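Local coordinates for protein particle-associated lyase (Acinetobacter bacteriophage AP22, PDB 4Y9V) that probably degrades the capsular polysaccharide of Acinetobacter baumannii as a phage tailspike lyase, and binds a capsular saccharide beside its beta-helix, at residues P272-T275 with L276-G279; L325-E328 with T329-G333; N400-S403 with L404-I408; P164-N167 with Y168-K171; N55-P58 with S59-I62. One frame throughout, in Å; residues are numbered along the deposited sequence.

Contact 1 (P272-T275 with L276-G279); sequences PANT and LNYG. With 49S (2-acetamido-2-deoxy-beta-D-mannopyranuronic acid), chain B; SO4 (sulfate ion), chain K.
Asn274 and Asn277 lay their side-chain amides against each other with the two planes only 18° apart, yet they do not bond to one another through these amides; each turns its oxygen to a backbone N-H of the loop. OD1 of Asn277 accepts the N-H of Asn274 in the plane of its carbonyl, on a lone pair, at 2.7 Å. Its ND2 reaches back to Pro272 O over 3.1 Å, arriving from well above the carbonyl plane, and also bonds Asn269 OD1. Asn274 works over a shorter span: its OD1 takes the N-H of Leu276 at 2.8 Å, an Asx turn, made possible because chi1 of 60° folds CG back over its own main chain. ND2 of Asn274 is held by Lys248 O. Asparagine suits both places, since one short amide both donates and accepts, and Asn277 also adopts a left-handed backbone conformation. In the pectin lyase-like parallel beta-helix this loop leads into strand 278-283, and it forms part of the glycan pocket. Leu276 sets CD1 against Thr275 OG1 at 3.3 Å and offers the same methyl to C3 of the mannuronic acid residue 49S. The CA of Leu276 lies over one face of the Tyr278 ring, toward its rim. The phenol OH donates to O4 of a sulfate, probably from the crystallisation liquor, at 2.7 Å and accepts from 49S O1 at 3.1 Å.

Contact 2 (L325-E328 with T329-G333); sequences LHSE and TDTSG
One face of the Glu328 carboxylate is turned to the start of the loop, where CD stands 3.5 Å from Thr329 N. Toward the rim of the same face, the methyl CG2 of Thr329 lies 3.6 Å from Glu328 OE1, the two side chains crossing at about a right angle. The bend at chi2 (-92°) folds the acid back over the main chain in this conformer, while OE2 forms a salt bridge with Lys186 of the second subunit. Thr329 uses its hydroxyl differently, bonding Thr298 O, so one small residue supplies both a methyl for Glu328 and a polar link to a neighbouring loop. The strand that ends here, 323-327, belongs to the parallel beta-helix of the pectin lyase-like fold, and the chain turns sharply as it leaves it. Ser327 sits inside that turn: its OG donates to Thr329 O at 2.8 Å, lies 3.0 Å from Thr331 O, and is also bonded to Asn351 ND2. The methyl CG2 of Thr331 packs beside this hydroxyl. Gly333 brings the loop back against the strand. Having no side chain, it can press CA on the backbone, and a CA-H...O contact of 3.4 Å, with 165° at the hydrogen, joins Gly333 CA to Leu325 O.

Contact 3 (N400-S403 with L404-I408); sequences NSWS and LVHGI
A T-shaped aromatic pair, Trp402 with His406, joins the end of a loop to the strand it enters, 405-409, in one parallel sheet of the chain. The indole presents its six-membered ring edge-on to the imidazole face, centroids 4.8 Å apart and planes at 62°. CE3 of Trp402 does the touching, 3.6 Å from His406 CG and offset toward the rim of the small ring. His406 is positioned at the same time by a bond in its own ring plane: Ser403 N donates to His406 ND1 at 2.9 Å, nearly straight at 172°. With chi1 at -155°, CG swings away from the backbone N of His406 and the ring reaches back to the loop. Histidine therefore serves twice, as a flat surface for the indole and as an acceptor for a loop N-H. Two residues on, Ile408 comes to the indole edge, its CG1 lying 4.0 Å from Trp402 CZ3, which gives the large ring an apolar neighbour. Arg370 adds a cation-pi contact with Trp402, and Gln373 OE1 receives the N-H groups of Ser401 and Trp402. Ser403 bonds Thr438 through its hydroxyl. His406 and Ile408, alternate residues, rest on Thr438 and Arg440 of the adjoining strand 435-441, contact between neighbouring strands as expected of successive coils in the pectin lyase-like parallel beta-helix.

Contact 4 (P164-N167 with Y168-K171); sequences PYRN and YYRK. With 49S (2-acetamido-2-deoxy-beta-D-mannopyranuronic acid), chain B; 49T (2-acetamido-2-deoxy-alpha-D-fucopyranose), chain C; SO4 (sulfate ion), chain K.
A type I beta turn runs from Arg166 to Tyr169, closed by Tyr169 N donating to Arg166 O at 3.0 Å, and Tyr169 is then the centre of an inverse gamma turn. This loop joins strands 151-156 and 172-181 in a tailspike Ig-like domain, and it carries three residues of the glycan pocket. Arg166 lies extended from CG to NE between two tyrosines. Its CB stands over the centre of the Tyr169 ring, 3.7 Å from the centroid, in a CH-pi contact, while the guanidinium lies 18° from parallel to that ring with Tyr169 OH over one of its faces. Glu380 holds both, by a salt bridge to Arg166 NE and a hydrogen bond to Tyr169 OH, so one carboxylate ties the arginine and the tyrosine together. Toward Tyr168 the arginine uses an edge instead: NH1 donates to Tyr168 OH at 3.0 Å, in the guanidinium plane. NH1 also donates to O1 of 49S, and NH2 to sulfate O1 at 178°, as a planar donor with several N-H groups is suited to do. With CG of Tyr168 between its backbone N and carbonyl carbon (chi1 58°), the side chain runs beside that of Arg166, pointing the same way. Its hydroxyl is gripped three times, for it donates to 49S O6A at 2.6 Å and accepts from 49S N2 at 3.1 Å as well as from the arginine. The fucose-type sugar 49T places C6 over the middle of the Tyr168 face opposite Arg166 CB. At the edge of the other tyrosine, the acetyl methyl C8 of 49S lies 3.7 Å from Tyr169 CE1.

Contact 5 (N55-P58 with S59-I62); sequences NILP and SEDI
The backbone leaves helix 47-54 at Asn55 in a Schellman motif with positive phi (53°), then bends through a type I beta turn from Leu57 to Glu60, so that 55-58 and 59-62 run 113° apart. Asparagine suits the first bend because it accepts left-handed backbone angles more readily than most residues with a side chain. Pro58 and Ser59 occupy the two middle positions of the turn, and the fixed phi of proline fits the first of them. Glu60 N closes the turn on Leu57 O at 3.0 Å. The Glu60 side chain then reaches back to the same residue, Leu57: OE1 receives the N-H of Leu57 at 2.9 Å, coming from above the carboxylate plane. Extended beyond CG, the side chain spans the turn, which makes Leu57 both acceptor and donor to Glu60. A water donates to OE1 of Glu60 at 2.7 Å and to Asn55 O at 2.8 Å, linking the end of the helix to the turn. The loop connects two short helices near the N-terminal end of the modelled chain, with Ile62 at the N-cap position of helix 63-71. Leu57 CG packs 3.6 Å from Glu60 OE1, and its CB lies at the same distance from Ser59 OG. On the inner side Ile56 CG2 rests 3.7 Å from Asp61 O and looks toward CG2 of Ile62. Both isoleucines touch Leu51 of the preceding helix, whereas Asp61 OD1 bonds Ser63 OG and Asn87 N.

In the fold
Every contact is local, made within one short continuous stretch, and along the chain they follow in series, none enclosing or crossing another. Contact 5 comes first, joining two helices far from the rest, its centre about 32 Å or more from each of the others. Contact 4 lies in the loop between strands 151-156 and 172-181, and faces contact 1 across the bound sugar: their nearest atoms are about 6 Å apart, and both touch 49S and the sulfate. Contact 1 follows, where a loop enters strand 278-283; farther on, contact 2 folds the loop after strand 323-327 back on that strand. Contact 3 closes the series farther along the beta-helix and touches contact 4 through Ile408 and Tyr165.

Contact 1 (P272-T275 with L276-G279)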
# COMPACT_ATOMS: atom_id res chain seq x y z
N PRO A 272 6.25 -15.78 32.06
CA PRO A 272 6.57 -17.13 31.60
C PRO A 272 5.53 -17.60 30.63
O PRO A 272 4.33 -17.29 30.74
CB PRO A 272 6.58 -17.95 32.89
CG PRO A 272 6.96 -16.95 33.97
CD PRO A 272 6.24 -15.68 33.54
N ALA A 273 5.95 -18.41 29.66
CA ALA A 273 5.03 -18.88 28.63
C ALA A 273 3.85 -19.63 29.19
O ALA A 273 3.97 -20.51 30.06
CB ALA A 273 5.85 -19.72 27.64
N ASN A 274 2.68 -19.31 28.65
CA ASN A 274 1.43 -19.94 28.95
C ASN A 274 0.63 -20.06 27.64
O ASN A 274 1.21 -20.04 26.56
CB ASN A 274 0.72 -19.22 30.12
CG ASN A 274 0.41 -17.76 29.86
OD1 ASN A 274 -0.22 -17.41 28.84
ND2 ASN A 274 0.81 -16.89 30.75
N THR A 275 -0.70 -20.19 27.69
CA THR A 275 -1.50 -20.34 26.50
C THR A 275 -1.71 -19.04 25.73
O THR A 275 -2.16 -19.09 24.56
CB THR A 275 -2.87 -21.00 26.85
OG1 THR A 275 -3.51 -20.26 27.93
CG2 THR A 275 -2.71 -22.45 27.25
N LEU A 276 -1.43 -17.90 26.33
CA LEU A 276 -1.60 -16.61 25.68
C LEU A 276 -0.21 -15.95 25.55
O LEU A 276 0.56 -16.30 24.68
CB LEU A 276 -2.67 -15.74 26.33
CG LEU A 276 -4.16 -16.14 26.07
CD1 LEU A 276 -4.56 -17.39 26.82
CD2 LEU A 276 -5.08 -14.97 26.41
N ASN A 277 0.05 -14.96 26.43
CA ASN A 277 1.23 -14.10 26.41
C ASN A 277 1.19 -13.16 25.20
O ASN A 277 1.97 -13.27 24.26
CB ASN A 277 2.58 -14.82 26.38
CG ASN A 277 2.78 -15.84 27.47
OD1 ASN A 277 2.70 -17.03 27.18
ND2 ASN A 277 3.09 -15.39 28.67
N TYR A 278 0.24 -12.22 25.24
CA TYR A 278 -0.02 -11.33 24.12
C TYR A 278 0.26 -9.89 24.55
O TYR A 278 -0.12 -9.47 25.64
CB TYR A 278 -1.46 -11.46 23.65
CG TYR A 278 -1.87 -12.87 23.27
CD1 TYR A 278 -0.99 -13.81 22.78
CD2 TYR A 278 -3.21 -13.24 23.37
CE1 TYR A 278 -1.43 -15.09 22.40
CE2 TYR A 278 -3.65 -14.49 22.95
CZ TYR A 278 -2.76 -15.41 22.46
OH TYR A 278 -3.27 -16.63 22.07
N GLY A 279 0.91 -9.11 23.69
CA GLY A 279 1.06 -7.68 24.01
C GLY A 279 -0.30 -6.97 23.96
O GLY A 279 -0.79 -6.47 24.97
C8 49S B . -8.55 -17.48 19.44
C7 49S B . -7.61 -17.03 20.53
O7 49S B . -7.12 -15.88 20.52
N2 49S B . -7.34 -17.93 21.49
C2 49S B . -6.41 -17.68 22.57
C3 49S B . -7.11 -17.44 23.91
O3 49S B . -7.99 -16.32 23.83
C1 49S B . -5.48 -18.88 22.72
O1 49S B . -4.83 -19.20 21.53
O5 49S B . -6.25 -20.03 23.06
C5 49S B . -6.83 -19.89 24.37
C6 49S B . -7.53 -21.19 24.72
O6A 49S B . -8.23 -21.75 23.84
O6B 49S B . -7.37 -21.62 25.89
C4 49S B . -7.80 -18.71 24.40
O4 49S B . -8.17 -18.65 25.79
S SO4 K . -1.63 -19.37 19.73
O1 SO4 K . -2.97 -19.88 19.49
O2 SO4 K . -0.98 -19.08 18.44
O3 SO4 K . -0.89 -20.43 20.44
O4 SO4 K . -1.58 -18.13 20.55

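Contact 2 (L325-E328 with T329-G333)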
# COMPACT_ATOMS: atom_id res chain seq x y z
N LEU A 325 6.75 -5.86 15.41
CA LEU A 325 6.05 -6.80 16.28
C LEU A 325 6.92 -8.03 16.51
O LEU A 325 7.19 -8.78 15.57
CB LEU A 325 4.74 -7.22 15.60
CG LEU A 325 3.77 -6.07 15.30
CD1 LEU A 325 2.56 -6.58 14.57
CD2 LEU A 325 3.36 -5.33 16.59
N HIS A 326 7.31 -8.27 17.78
CA HIS A 326 8.22 -9.36 18.06
C HIS A 326 7.82 -10.19 19.27
O HIS A 326 7.34 -9.68 20.28
CB HIS A 326 9.67 -8.85 18.24
CG HIS A 326 10.24 -8.36 16.94
ND1 HIS A 326 10.41 -9.21 15.86
CD2 HIS A 326 10.67 -7.18 16.47
CE1 HIS A 326 10.92 -8.51 14.84
NE2 HIS A 326 11.09 -7.27 15.18
N SER A 327 8.08 -11.51 19.13
CA SER A 327 7.95 -12.44 20.23
C SER A 327 9.33 -12.88 20.69
O SER A 327 10.23 -13.12 19.85
CB SER A 327 7.12 -13.67 19.84
OG SER A 327 7.79 -14.45 18.88
N GLU A 328 9.49 -13.08 21.98
CA GLU A 328 10.76 -13.59 22.54
C GLU A 328 10.91 -15.08 22.32
O GLU A 328 12.02 -15.54 21.96
CB GLU A 328 10.76 -13.24 24.05
CG GLU A 328 11.98 -13.80 24.79
CD GLU A 328 11.77 -15.16 25.39
OE1 GLU A 328 10.72 -15.35 26.03
OE2 GLU A 328 12.73 -15.96 25.35
N THR A 329 9.85 -15.85 22.52
CA THR A 329 9.85 -17.25 22.16
C THR A 329 9.74 -17.38 20.63
O THR A 329 9.48 -16.42 19.92
CB THR A 329 8.72 -18.02 22.86
OG1 THR A 329 7.46 -17.57 22.38
CG2 THR A 329 8.82 -17.94 24.38
N ASP A 330 9.87 -18.62 20.15
CA ASP A 330 9.95 -18.86 18.71
C ASP A 330 8.62 -18.97 17.99
O ASP A 330 8.56 -19.59 16.93
CB ASP A 330 10.82 -20.07 18.43
CG ASP A 330 11.37 -20.12 17.01
OD1 ASP A 330 11.83 -19.04 16.54
OD2 ASP A 330 11.38 -21.22 16.41
N THR A 331 7.60 -18.32 18.48
CA THR A 331 6.34 -18.13 17.76
C THR A 331 6.45 -16.85 16.92
O THR A 331 7.54 -16.41 16.61
CB THR A 331 5.16 -18.20 18.72
OG1 THR A 331 3.94 -18.20 17.97
CG2 THR A 331 5.10 -17.08 19.72
N SER A 332 5.30 -16.30 16.53
CA SER A 332 5.28 -15.12 15.67
C SER A 332 4.98 -13.85 16.44
O SER A 332 4.15 -13.79 17.35
CB SER A 332 4.24 -15.29 14.56
OG SER A 332 2.94 -15.47 15.12
N GLY A 333 5.64 -12.77 16.01
CA GLY A 333 5.31 -11.45 16.52
C GLY A 333 3.92 -11.00 16.11
O GLY A 333 3.11 -10.58 16.94

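Contact 3 (N400-S403 with L404-I408)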
# COMPACT_ATOMS: atom_id res chain seq x y z
N ASN A 400 14.03 -27.41 4.88
CA ASN A 400 13.73 -28.79 4.49
C ASN A 400 12.55 -29.38 5.23
O ASN A 400 11.84 -30.22 4.68
CB ASN A 400 14.96 -29.69 4.69
CG ASN A 400 15.39 -29.78 6.13
OD1 ASN A 400 15.78 -28.77 6.69
ND2 ASN A 400 15.32 -30.96 6.70
N SER A 401 12.34 -28.94 6.48
CA SER A 401 11.23 -29.47 7.28
C SER A 401 10.02 -28.56 7.21
O SER A 401 8.88 -29.06 7.20
CB SER A 401 11.72 -29.69 8.71
OG SER A 401 10.66 -30.24 9.45
N TRP A 402 10.20 -27.25 7.14
CA TRP A 402 9.13 -26.32 6.90
C TRP A 402 9.60 -25.39 5.78
O TRP A 402 10.71 -24.87 5.82
CB TRP A 402 8.78 -25.48 8.17
CG TRP A 402 8.32 -26.35 9.28
CD1 TRP A 402 9.09 -26.98 10.23
CD2 TRP A 402 6.97 -26.76 9.54
NE1 TRP A 402 8.32 -27.75 11.05
CE2 TRP A 402 7.00 -27.63 10.66
CE3 TRP A 402 5.75 -26.46 8.94
CZ2 TRP A 402 5.85 -28.21 11.16
CZ3 TRP A 402 4.60 -27.05 9.45
CH2 TRP A 402 4.67 -27.91 10.55
N SER A 403 8.73 -25.21 4.78
CA SER A 403 9.01 -24.33 3.68
C SER A 403 8.85 -22.86 4.10
O SER A 403 8.38 -22.54 5.18
CB SER A 403 8.07 -24.64 2.53
OG SER A 403 8.41 -25.87 1.89
N LEU A 404 9.25 -21.96 3.20
CA LEU A 404 9.12 -20.53 3.48
C LEU A 404 7.69 -20.19 3.95
O LEU A 404 7.49 -19.48 4.94
CB LEU A 404 9.49 -19.71 2.25
CG LEU A 404 9.53 -18.19 2.50
CD1 LEU A 404 10.79 -17.81 3.20
CD2 LEU A 404 9.39 -17.44 1.16
N VAL A 405 6.74 -20.68 3.17
CA VAL A 405 5.30 -20.55 3.40
C VAL A 405 4.77 -21.98 3.44
O VAL A 405 4.94 -22.72 2.48
CB VAL A 405 4.65 -19.77 2.24
CG1 VAL A 405 3.16 -19.63 2.49
CG2 VAL A 405 5.33 -18.43 2.01
N HIS A 406 4.15 -22.36 4.58
CA HIS A 406 3.80 -23.75 4.77
C HIS A 406 2.40 -23.84 5.37
O HIS A 406 2.12 -23.14 6.34
CB HIS A 406 4.83 -24.45 5.69
CG HIS A 406 4.93 -25.92 5.51
ND1 HIS A 406 6.09 -26.48 5.03
CD2 HIS A 406 4.03 -26.92 5.72
CE1 HIS A 406 5.88 -27.77 4.97
NE2 HIS A 406 4.66 -28.08 5.40
N GLY A 407 1.60 -24.70 4.79
CA GLY A 407 0.26 -24.95 5.32
C GLY A 407 0.04 -26.42 5.55
O GLY A 407 0.49 -27.26 4.77
N ILE A 408 -0.69 -26.72 6.63
CA ILE A 408 -1.09 -28.08 6.96
C ILE A 408 -2.60 -28.08 7.12
O ILE A 408 -3.17 -27.37 7.91
CB ILE A 408 -0.46 -28.55 8.28
CG1 ILE A 408 1.07 -28.43 8.25
CG2 ILE A 408 -0.96 -29.94 8.61
CD1 ILE A 408 1.78 -29.37 7.32

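Contact 4 (P164-N167 with Y168-K171)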
# COMPACT_ATOMS: atom_id res chain seq x y z
N PRO A 164 -13.55 -25.54 11.95
CA PRO A 164 -13.44 -26.83 12.62
C PRO A 164 -12.27 -26.94 13.57
O PRO A 164 -12.11 -27.97 14.25
CB PRO A 164 -13.31 -27.81 11.44
CG PRO A 164 -12.51 -26.98 10.41
CD PRO A 164 -13.18 -25.62 10.52
N TYR A 165 -11.39 -25.92 13.64
CA TYR A 165 -10.17 -26.07 14.41
C TYR A 165 -10.35 -25.95 15.92
O TYR A 165 -9.58 -26.55 16.68
CB TYR A 165 -9.07 -25.09 13.91
CG TYR A 165 -8.43 -25.64 12.64
CD1 TYR A 165 -8.98 -25.36 11.40
CD2 TYR A 165 -7.35 -26.49 12.72
CE1 TYR A 165 -8.41 -25.92 10.25
CE2 TYR A 165 -6.79 -27.04 11.58
CZ TYR A 165 -7.32 -26.77 10.35
OH TYR A 165 -6.76 -27.36 9.24
N ARG A 166 -11.30 -25.11 16.39
CA ARG A 166 -11.51 -24.94 17.83
C ARG A 166 -13.01 -24.77 18.05
O ARG A 166 -13.69 -24.12 17.26
CB ARG A 166 -10.76 -23.71 18.38
CG ARG A 166 -9.27 -23.75 18.14
CD ARG A 166 -8.51 -22.67 18.89
NE ARG A 166 -7.14 -22.58 18.42
CZ ARG A 166 -6.25 -21.76 18.94
NH1 ARG A 166 -6.56 -21.00 19.98
NH2 ARG A 166 -5.04 -21.66 18.38
N ASN A 167 -13.51 -25.36 19.14
CA ASN A 167 -14.94 -25.39 19.34
C ASN A 167 -15.56 -23.99 19.43
O ASN A 167 -16.70 -23.79 19.00
CB ASN A 167 -15.30 -26.23 20.59
CG ASN A 167 -15.03 -25.55 21.88
OD1 ASN A 167 -13.94 -25.09 22.15
ND2 ASN A 167 -16.10 -25.48 22.67
N TYR A 168 -14.80 -23.04 19.97
CA TYR A 168 -15.29 -21.69 20.17
C TYR A 168 -15.15 -20.79 18.93
O TYR A 168 -15.53 -19.63 18.98
CB TYR A 168 -14.62 -21.06 21.38
CG TYR A 168 -13.13 -20.97 21.39
CD1 TYR A 168 -12.48 -19.80 20.95
CD2 TYR A 168 -12.33 -22.00 21.88
CE1 TYR A 168 -11.10 -19.69 20.99
CE2 TYR A 168 -10.94 -21.88 21.94
CZ TYR A 168 -10.34 -20.72 21.52
OH TYR A 168 -8.97 -20.55 21.63
N TYR A 169 -14.69 -21.36 17.82
CA TYR A 169 -14.69 -20.63 16.54
C TYR A 169 -16.10 -20.76 15.94
O TYR A 169 -16.38 -21.60 15.09
CB TYR A 169 -13.65 -21.19 15.60
CG TYR A 169 -12.21 -20.95 15.96
CD1 TYR A 169 -11.80 -20.03 16.94
CD2 TYR A 169 -11.19 -21.60 15.25
CE1 TYR A 169 -10.44 -19.79 17.19
CE2 TYR A 169 -9.87 -21.35 15.46
CZ TYR A 169 -9.47 -20.45 16.43
OH TYR A 169 -8.16 -20.15 16.68
N ARG A 170 -16.99 -19.89 16.45
CA ARG A 170 -18.39 -19.84 16.08
C ARG A 170 -18.62 -18.67 15.14
O ARG A 170 -17.94 -17.63 15.20
CB ARG A 170 -19.30 -19.74 17.32
CG ARG A 170 -19.00 -20.83 18.33
CD ARG A 170 -20.14 -21.03 19.34
NE ARG A 170 -19.71 -21.89 20.44
CZ ARG A 170 -18.95 -21.50 21.44
NH1 ARG A 170 -18.68 -20.21 21.61
NH2 ARG A 170 -18.44 -22.39 22.27
N LYS A 171 -19.58 -18.82 14.22
CA LYS A 171 -19.82 -17.79 13.21
C LYS A 171 -20.72 -16.67 13.77
O LYS A 171 -21.53 -16.87 14.67
CB LYS A 171 -20.36 -18.39 11.92
CG LYS A 171 -21.72 -19.01 12.00
CD LYS A 171 -22.17 -19.53 10.64
CE LYS A 171 -23.54 -20.18 10.67
NZ LYS A 171 -23.89 -20.73 9.35
C8 49S B . -8.55 -17.48 19.44
C7 49S B . -7.61 -17.03 20.53
O7 49S B . -7.12 -15.88 20.52
N2 49S B . -7.34 -17.93 21.49
C2 49S B . -6.41 -17.68 22.57
C3 49S B . -7.11 -17.44 23.91
O3 49S B . -7.99 -16.32 23.83
C1 49S B . -5.48 -18.88 22.72
O1 49S B . -4.83 -19.20 21.53
O5 49S B . -6.25 -20.03 23.06
C5 49S B . -6.83 -19.89 24.37
C6 49S B . -7.53 -21.19 24.72
O6A 49S B . -8.23 -21.75 23.84
O6B 49S B . -7.37 -21.62 25.89
C4 49S B . -7.80 -18.71 24.40
O4 49S B . -8.17 -18.65 25.79
C1 49T C . -9.32 -17.90 26.14
C2 49T C . -9.49 -18.07 27.65
N2 49T C . -8.20 -17.88 28.33
C7 49T C . -7.95 -16.79 29.05
O7 49T C . -8.70 -15.84 29.16
C8 49T C . -6.59 -16.80 29.76
O5 49T C . -10.46 -18.28 25.45
C5 49T C . -10.91 -19.62 25.70
C6 49T C . -12.08 -19.90 24.77
C4 49T C . -11.25 -19.76 27.18
O4 49T C . -12.31 -18.85 27.49
C3 49T C . -10.02 -19.44 27.99
O3 49T C . -10.37 -19.44 29.40
S SO4 K . -1.63 -19.37 19.73
O1 SO4 K . -2.97 -19.88 19.49
O2 SO4 K . -0.98 -19.08 18.44
O3 SO4 K . -0.89 -20.43 20.44
O4 SO4 K . -1.58 -18.13 20.55

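Contact 5 (N55-P58 with S59-I62)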
# COMPACT_ATOMS: atom_id res chain seq x y z
N ASN A 55 -11.08 9.79 53.47
CA ASN A 55 -10.00 9.52 54.41
C ASN A 55 -9.19 8.29 54.02
O ASN A 55 -8.95 7.39 54.83
CB ASN A 55 -10.51 9.44 55.84
CG ASN A 55 -9.39 9.42 56.85
OD1 ASN A 55 -8.28 9.94 56.60
ND2 ASN A 55 -9.71 8.71 57.96
N ILE A 56 -8.76 8.29 52.77
CA ILE A 56 -7.88 7.28 52.21
C ILE A 56 -6.58 7.97 51.82
O ILE A 56 -6.60 8.97 51.07
CB ILE A 56 -8.52 6.55 51.00
CG1 ILE A 56 -9.78 5.85 51.37
CG2 ILE A 56 -7.49 5.63 50.33
CD1 ILE A 56 -9.65 4.70 52.28
N LEU A 57 -5.45 7.53 52.34
CA LEU A 57 -4.17 8.14 52.01
C LEU A 57 -3.79 7.76 50.58
O LEU A 57 -4.06 6.65 50.12
CB LEU A 57 -3.06 7.71 52.94
CG LEU A 57 -3.33 7.88 54.43
CD1 LEU A 57 -2.06 7.48 55.19
CD2 LEU A 57 -3.72 9.30 54.73
N PRO A 58 -3.05 8.62 49.88
CA PRO A 58 -2.62 8.28 48.51
C PRO A 58 -1.63 7.12 48.43
O PRO A 58 -1.32 6.69 47.33
CB PRO A 58 -2.02 9.58 47.99
CG PRO A 58 -2.40 10.65 48.87
CD PRO A 58 -2.79 10.02 50.19
N SER A 59 -1.12 6.66 49.56
CA SER A 59 -0.24 5.50 49.69
C SER A 59 -1.00 4.19 49.92
O SER A 59 -0.36 3.15 49.97
CB SER A 59 0.74 5.73 50.81
OG SER A 59 0.02 6.01 52.00
N GLU A 60 -2.31 4.25 50.15
CA GLU A 60 -3.13 3.09 50.47
C GLU A 60 -3.84 2.58 49.22
O GLU A 60 -3.88 3.25 48.20
CB GLU A 60 -4.17 3.48 51.55
CG GLU A 60 -3.49 3.74 52.89
CD GLU A 60 -4.40 4.24 53.97
OE1 GLU A 60 -5.42 4.97 53.75
OE2 GLU A 60 -3.93 4.07 55.13
N ASP A 61 -4.44 1.39 49.30
CA ASP A 61 -5.27 0.91 48.20
C ASP A 61 -6.40 1.91 47.93
O ASP A 61 -7.18 2.22 48.85
CB ASP A 61 -5.83 -0.47 48.60
CG ASP A 61 -6.65 -1.19 47.56
OD1 ASP A 61 -6.76 -0.72 46.41
OD2 ASP A 61 -7.17 -2.28 47.90
N ILE A 62 -6.51 2.37 46.70
CA ILE A 62 -7.52 3.33 46.31
C ILE A 62 -8.71 2.68 45.60
O ILE A 62 -9.56 3.40 45.09
CB ILE A 62 -6.94 4.49 45.47
CG1 ILE A 62 -6.53 4.03 44.07
CG2 ILE A 62 -5.83 5.21 46.21
CD1 ILE A 62 -6.34 5.18 43.09
O HOH W 1 -6.79 6.02 55.88
O HOH W 2 -1.48 3.87 46.83
O HOH W 3 -1.99 4.18 46.68